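Local coordinates for PKD domain (Vibrio anguillarum, PDB 6AEM), which binds calcium specifically as a polycystic-kidney-disease domain of the Vibrio anguillarum protease Epp, though its wider role is not established, at residues 8-13 with 76-81; 14-19 with 82-87. All blocks are in the same frame, centred on the assembly; numbering follows the deposited sequence. Where two conformers were deposited one is given.

Contact 1: 8-13 with 76-81; sequences PVANFE and NTTTRT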
loop_
_atom_site.group_PDB
_atom_site.type_symbol
_atom_site.label_atom_id
_atom_site.label_comp_id
_atom_site.label_asym_id
_atom_site.label_seq_id
_atom_site.Cartn_x
_atom_site.Cartn_y
_atom_site.Cartn_z
ATOM N N PRO A 8 -7.486 -0.134 12.533
ATOM C CA PRO A 8 -7.096 0.962 11.647
ATOM C C PRO A 8 -7.704 0.799 10.266
ATOM O O PRO A 8 -8.123 -0.279 9.837
ATOM C CB PRO A 8 -5.559 0.837 11.625
ATOM C CG PRO A 8 -5.312 -0.629 11.852
ATOM C CD PRO A 8 -6.369 -1.042 12.845
ATOM N N VAL A 9 -7.714 1.917 9.559
ATOM C CA VAL A 9 -8.222 2.005 8.187
ATOM C C VAL A 9 -7.035 2.000 7.230
ATOM O O VAL A 9 -6.183 2.881 7.292
ATOM C CB VAL A 9 -9.045 3.284 7.974
ATOM C CG1 VAL A 9 -9.523 3.371 6.533
ATOM C CG2 VAL A 9 -10.221 3.348 8.931
ATOM N N ALA A 10 -6.956 0.990 6.374
ATOM C CA ALA A 10 -5.940 0.885 5.330
ATOM C C ALA A 10 -6.530 1.368 4.014
ATOM O O ALA A 10 -7.575 0.878 3.576
ATOM C CB ALA A 10 -5.448 -0.546 5.151
ATOM N N ASN A 11 -5.904 2.370 3.413
ATOM C CA ASN A 11 -6.346 2.826 2.106
ATOM C C ASN A 11 -5.234 3.596 1.425
ATOM O O ASN A 11 -4.354 4.149 2.075
ATOM C CB ASN A 11 -7.578 3.709 2.205
ATOM C CG ASN A 11 -8.195 3.958 0.862
ATOM O OD1 ASN A 11 -8.023 3.174 -0.082
ATOM N ND2 ASN A 11 -8.921 5.050 0.756
ATOM N N PHE A 12 -5.305 3.625 0.093
ATOM C CA PHE A 12 -4.275 4.255 -0.714
ATOM C C PHE A 12 -4.814 4.474 -2.116
ATOM O O PHE A 12 -5.844 3.919 -2.502
ATOM C CB PHE A 12 -2.971 3.424 -0.703
ATOM C CG PHE A 12 -3.106 2.056 -1.348
ATOM C CD1 PHE A 12 -2.822 1.884 -2.697
ATOM C CD2 PHE A 12 -3.485 0.948 -0.603
ATOM C CE1 PHE A 12 -2.954 0.628 -3.301
ATOM C CE2 PHE A 12 -3.594 -0.291 -1.188
ATOM C CZ PHE A 12 -3.327 -0.446 -2.536
ATOM N N GLU A 13 -4.066 5.258 -2.873
ATOM C CA GLU A 13 -4.265 5.448 -4.293
ATOM C C GLU A 13 -2.902 5.374 -4.940
ATOM O O GLU A 13 -1.913 5.832 -4.365
ATOM C CB GLU A 13 -4.865 6.816 -4.525
ATOM C CG GLU A 13 -5.054 7.225 -5.972
ATOM C CD GLU A 13 -5.761 8.580 -6.117
ATOM O OE1 GLU A 13 -6.395 9.038 -5.153
ATOM O OE2 GLU A 13 -5.724 9.232 -7.218
ATOM N N ASN A 76 -5.329 -4.073 9.530
ATOM C CA ASN A 76 -6.278 -4.201 8.438
ATOM C C ASN A 76 -5.465 -4.167 7.153
ATOM O O ASN A 76 -4.407 -3.524 7.096
ATOM C CB ASN A 76 -7.371 -3.120 8.409
ATOM C CG ASN A 76 -8.718 -3.594 9.008
ATOM O OD1 ASN A 76 -9.177 -4.744 8.833
ATOM N ND2 ASN A 76 -9.383 -2.667 9.698
ATOM N N THR A 77 -5.997 -4.829 6.138
ATOM C CA THR A 77 -5.341 -4.944 4.840
ATOM C C THR A 77 -6.311 -4.483 3.766
ATOM O O THR A 77 -7.452 -4.932 3.721
ATOM C CB THR A 77 -4.905 -6.397 4.535
ATOM O OG1 THR A 77 -4.025 -6.853 5.556
ATOM C CG2 THR A 77 -4.242 -6.538 3.151
ATOM N N THR A 78 -5.813 -3.664 2.853
ATOM C CA THR A 78 -6.549 -3.253 1.656
ATOM C C THR A 78 -5.685 -3.532 0.445
ATOM O O THR A 78 -4.487 -3.280 0.476
ATOM C CB THR A 78 -7.012 -1.803 1.726
ATOM O OG1 THR A 78 -7.954 -1.688 2.795
ATOM C CG2 THR A 78 -7.647 -1.362 0.410
ATOM N N THR A 79 -6.296 -4.074 -0.607
ATOM C CA THR A 79 -5.556 -4.352 -1.839
ATOM C C THR A 79 -6.264 -3.707 -3.022
ATOM O O THR A 79 -7.470 -3.521 -3.008
ATOM C CB THR A 79 -5.337 -5.856 -2.122
ATOM O OG1 THR A 79 -6.534 -6.447 -2.647
ATOM C CG2 THR A 79 -4.911 -6.617 -0.863
ATOM N N ARG A 80 -5.513 -3.417 -4.088
ATOM C CA ARG A 80 -6.074 -2.861 -5.319
ATOM C C ARG A 80 -5.294 -3.425 -6.500
ATOM O O ARG A 80 -4.065 -3.471 -6.462
ATOM C CB ARG A 80 -5.979 -1.338 -5.393
ATOM C CG ARG A 80 -6.622 -0.582 -4.263
ATOM C CD ARG A 80 -6.437 0.937 -4.542
ATOM N NE ARG A 80 -7.247 1.727 -3.626
ATOM C CZ ARG A 80 -8.558 1.846 -3.706
ATOM N NH1 ARG A 80 -9.227 1.332 -4.727
ATOM N NH2 ARG A 80 -9.179 2.562 -2.776
ATOM N N THR A 81 -6.012 -3.809 -7.569
ATOM C CA THR A 81 -5.313 -4.107 -8.819
ATOM C C THR A 81 -4.890 -2.803 -9.514
ATOM O O THR A 81 -5.530 -1.746 -9.376
ATOM C CB THR A 81 -6.160 -4.978 -9.764
ATOM O OG1 THR A 81 -7.426 -4.342 -10.019
ATOM C CG2 THR A 81 -6.357 -6.376 -9.171
#
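Arg80 reaches across to Phe12 and Asn11: its methylenes pack on the Phe12 ring, while its guanidinium nitrogens reach two oxygens. CB lies 4.0 Å from Phe12 CZ, and CG comes closer to the same atom, at 3.7 Å. CD then passes over one face of the ring, 4.1 Å from its centroid, in a CH-pi contact. The chain, extended from CG to NE, lifts the guanidinium high over the same face, too far for more than a weak cation-pi attraction. There NE donates to Phe12 O at 2.8 Å, tilted from the carbonyl plane, and in the conformer given NH2 donates to Asn11 OD1 at 3.0 Å, in the carbonyl plane and on a lone pair. Together the two bonds would restrain the guanidinium's rotation; its plane is turned 81° from the ring plane.

Toward the start of the pairing, side chains of 76-81 again seek backbone oxygens of 8-13. Thr78 OG1 donates to Ala10 O at 2.7 Å from above the carbonyl plane, whereas Asn76 ND2 meets Pro8 O at 2.7 Å almost head-on to the carbonyl (C=O...N 161°).

Side chains, not paired backbones, thus join strand 12-17 and its lead-in loop to edge strand 75-84 of the other sheet. Asn11 pairs with Tyr26, Thr78 with Leu66 of strand 60-70, and Trp39 of strand 34-40 meets Phe12 edge-to-face.

Contact 2: 14-19 with 82-87; sequences LKTDGL and TQVEVP. With ZN (zinc ion), chain F.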
loop_
_atom_site.group_PDB
_atom_site.type_symbol
_atom_site.label_atom_id
_atom_site.label_comp_id
_atom_site.label_asym_id
_atom_site.label_seq_id
_atom_site.Cartn_x
_atom_site.Cartn_y
_atom_site.Cartn_z
ATOM N N LEU A 14 -2.858 4.838 -6.155
ATOM C CA LEU A 14 -1.615 4.730 -6.905
ATOM C C LEU A 14 -1.560 5.739 -8.038
ATOM O O LEU A 14 -2.564 6.009 -8.700
ATOM C CB LEU A 14 -1.448 3.324 -7.483
ATOM C CG LEU A 14 -1.494 2.232 -6.416
ATOM C CD1 LEU A 14 -1.425 0.866 -7.076
ATOM C CD2 LEU A 14 -0.358 2.413 -5.442
ATOM N N LYS A 15 -0.365 6.249 -8.263
ATOM C CA LYS A 15 -0.062 7.122 -9.383
ATOM C C LYS A 15 0.896 6.369 -10.291
ATOM O O LYS A 15 2.008 6.019 -9.871
ATOM C CB LYS A 15 0.563 8.418 -8.860
ATOM C CG LYS A 15 1.142 9.359 -9.909
ATOM C CD LYS A 15 1.497 10.657 -9.212
ATOM C CE LYS A 15 2.266 11.657 -10.041
ATOM N NZ LYS A 15 2.592 12.807 -9.139
ATOM N N THR A 16 0.458 6.074 -11.514
ATOM C CA THR A 16 1.301 5.341 -12.444
ATOM C C THR A 16 1.869 6.279 -13.507
ATOM O O THR A 16 1.229 7.249 -13.927
ATOM C CB THR A 16 0.568 4.169 -13.107
ATOM O OG1 THR A 16 -0.490 4.649 -13.943
ATOM C CG2 THR A 16 -0.000 3.228 -12.059
ATOM N N ASP A 17 3.096 5.992 -13.921
ATOM C CA ASP A 17 3.799 6.771 -14.950
ATOM C C ASP A 17 4.642 5.748 -15.716
ATOM O O ASP A 17 5.786 5.467 -15.348
ATOM C CB ASP A 17 4.643 7.877 -14.328
ATOM C CG ASP A 17 5.419 8.679 -15.356
ATOM O OD1 ASP A 17 5.144 8.540 -16.565
ATOM O OD2 ASP A 17 6.285 9.495 -14.956
ATOM N N GLY A 18 4.044 5.177 -16.757
ATOM C CA GLY A 18 4.657 4.043 -17.423
ATOM C C GLY A 18 4.724 2.874 -16.455
ATOM O O GLY A 18 3.720 2.452 -15.877
ATOM N N LEU A 19 5.923 2.346 -16.256
ATOM C CA LEU A 19 6.118 1.261 -15.311
ATOM C C LEU A 19 6.426 1.743 -13.905
ATOM O O LEU A 19 6.595 0.902 -13.020
ATOM C CB LEU A 19 7.258 0.360 -15.777
ATOM C CG LEU A 19 7.087 -0.321 -17.137
ATOM C CD1 LEU A 19 8.298 -1.161 -17.466
ATOM C CD2 LEU A 19 5.841 -1.183 -17.209
ATOM N N THR A 82 -3.789 -2.883 -10.259
ATOM C CA THR A 82 -3.303 -1.795 -11.087
ATOM C C THR A 82 -2.779 -2.396 -12.379
ATOM O O THR A 82 -2.420 -3.572 -12.452
ATOM C CB THR A 82 -2.216 -0.986 -10.343
ATOM O OG1 THR A 82 -1.952 0.225 -11.056
ATOM C CG2 THR A 82 -0.937 -1.780 -10.158
ATOM N N GLN A 83 -2.747 -1.572 -13.399
ATOM C CA GLN A 83 -2.216 -1.967 -14.694
ATOM C C GLN A 83 -1.122 -0.987 -15.073
ATOM O O GLN A 83 -1.314 0.232 -14.978
ATOM C CB GLN A 83 -3.304 -1.978 -15.770
ATOM C CG GLN A 83 -4.397 -3.027 -15.555
ATOM C CD GLN A 83 -5.432 -2.645 -14.507
ATOM O OE1 GLN A 83 -5.834 -1.478 -14.401
ATOM N NE2 GLN A 83 -5.857 -3.634 -13.707
ATOM N N VAL A 84 0.019 -1.508 -15.501
ATOM C CA VAL A 84 1.104 -0.670 -15.987
ATOM C C VAL A 84 1.473 -1.134 -17.381
ATOM O O VAL A 84 1.411 -2.328 -17.693
ATOM C CB VAL A 84 2.336 -0.630 -15.058
ATOM C CG1 VAL A 84 1.962 0.024 -13.739
ATOM C CG2 VAL A 84 2.919 -2.005 -14.837
ATOM N N GLU A 85 1.822 -0.178 -18.219
ATOM C CA GLU A 85 2.177 -0.431 -19.599
ATOM C C GLU A 85 3.516 0.227 -19.871
ATOM O O GLU A 85 3.842 1.255 -19.287
ATOM C CB GLU A 85 1.157 0.212 -20.550
ATOM C CG GLU A 85 -0.280 -0.216 -20.328
ATOM C CD GLU A 85 -1.265 0.788 -20.885
ATOM O OE1 GLU A 85 -0.959 1.435 -21.908
ATOM O OE2 GLU A 85 -2.331 0.968 -20.274
ATOM N N VAL A 86 4.293 -0.387 -20.756
ATOM C CA VAL A 86 5.516 0.287 -21.208
ATOM C C VAL A 86 5.127 1.562 -21.945
ATOM O O VAL A 86 4.142 1.558 -22.712
ATOM C CB VAL A 86 6.352 -0.636 -22.112
ATOM C CG1 VAL A 86 6.649 -1.955 -21.414
ATOM C CG2 VAL A 86 5.656 -0.873 -23.439
ATOM N N PRO A 87 5.842 2.678 -21.761
ATOM C CA PRO A 87 5.481 3.927 -22.446
ATOM C C PRO A 87 5.515 3.827 -23.976
ATOM O O PRO A 87 4.780 4.536 -24.673
ATOM C CB PRO A 87 6.574 4.905 -22.012
ATOM C CG PRO A 87 7.150 4.355 -20.777
ATOM C CD PRO A 87 6.966 2.852 -20.829
ATOM O OXT PRO A 87 6.283 3.043 -24.570
HETATM ZN ZN ZN F . -3.021 2.316 -21.970
HETATM O O HOH W 1 1.397 2.543 -17.116
HETATM O O HOH W 2 -1.467 2.756 -23.494
HETATM O O HOH W 3 -1.552 4.444 -22.053
HETATM O O HOH W 4 -4.955 1.441 -20.817
#
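Leu14 and Thr82 cross at about a right angle, with Leu14 CD1 set against Thr82 CB at 3.8 Å. The next pair is turned differently: Thr16 and Thr82 run past each other in opposite directions, and it is a methyl, Thr16 CG2, that approaches Thr82 OG1, at 3.7 Å. With OG1 of Thr16 between its backbone N and carbonyl carbon (chi1 66°), CG2 is left to face the other strand, and it also reaches Val84 CG1 obliquely.

Val84 faces the end of strand 12-17 and the turn that follows. Its CB lies 3.5 Å from Gly18 O, while CG2 packs on Leu19 CD2 at 3.9 Å. That same leucine methyl extends alongside the departing chain, 3.8 Å from Glu85 O. Gly18, whose positive phi of 64° turns the chain, brings its CA against Glu85 O in a weak CA-H...O contact.

No direct hydrogen bond joins the segments; a water does so instead, donating to Gly18 O at 2.6 Å and accepting from Glu85 N. The Glu85 side chain leaves the contact, and its carboxylate chelates a zinc ion through both oxygens, OE1 at 2.2 Å and OE2 slightly farther, with three waters as further ligands.

The two strand segments run nearly parallel but belong to different sheets of the sandwich. Leu14 packs on Val21 and Ala23 of strand 20-25, and Val64 of strand 60-70 touches both Leu14 and Thr82; Val84 bridges Val21 and Tyr62.

How the contacts relate
Contacts 1 and 2 are successive lengths of one pairing, their centres 19 Å apart. Along the chain come 8-13, 14-19, 76-81 and 82-87, so the same two runs of chain travel side by side through both. Strand 12-17 is outermost in the three-stranded sheet and strand 75-84 in the four-stranded one, and together the contacts join strand 12-17 and the loop leading into it to strand 75-84, near the beginning and end of the domain. Their character changes on the way: contact 1 is bridged by polar side chains and lies toward the calcium end, whereas contact 2 relies on apolar packing and a water at the C-terminal end.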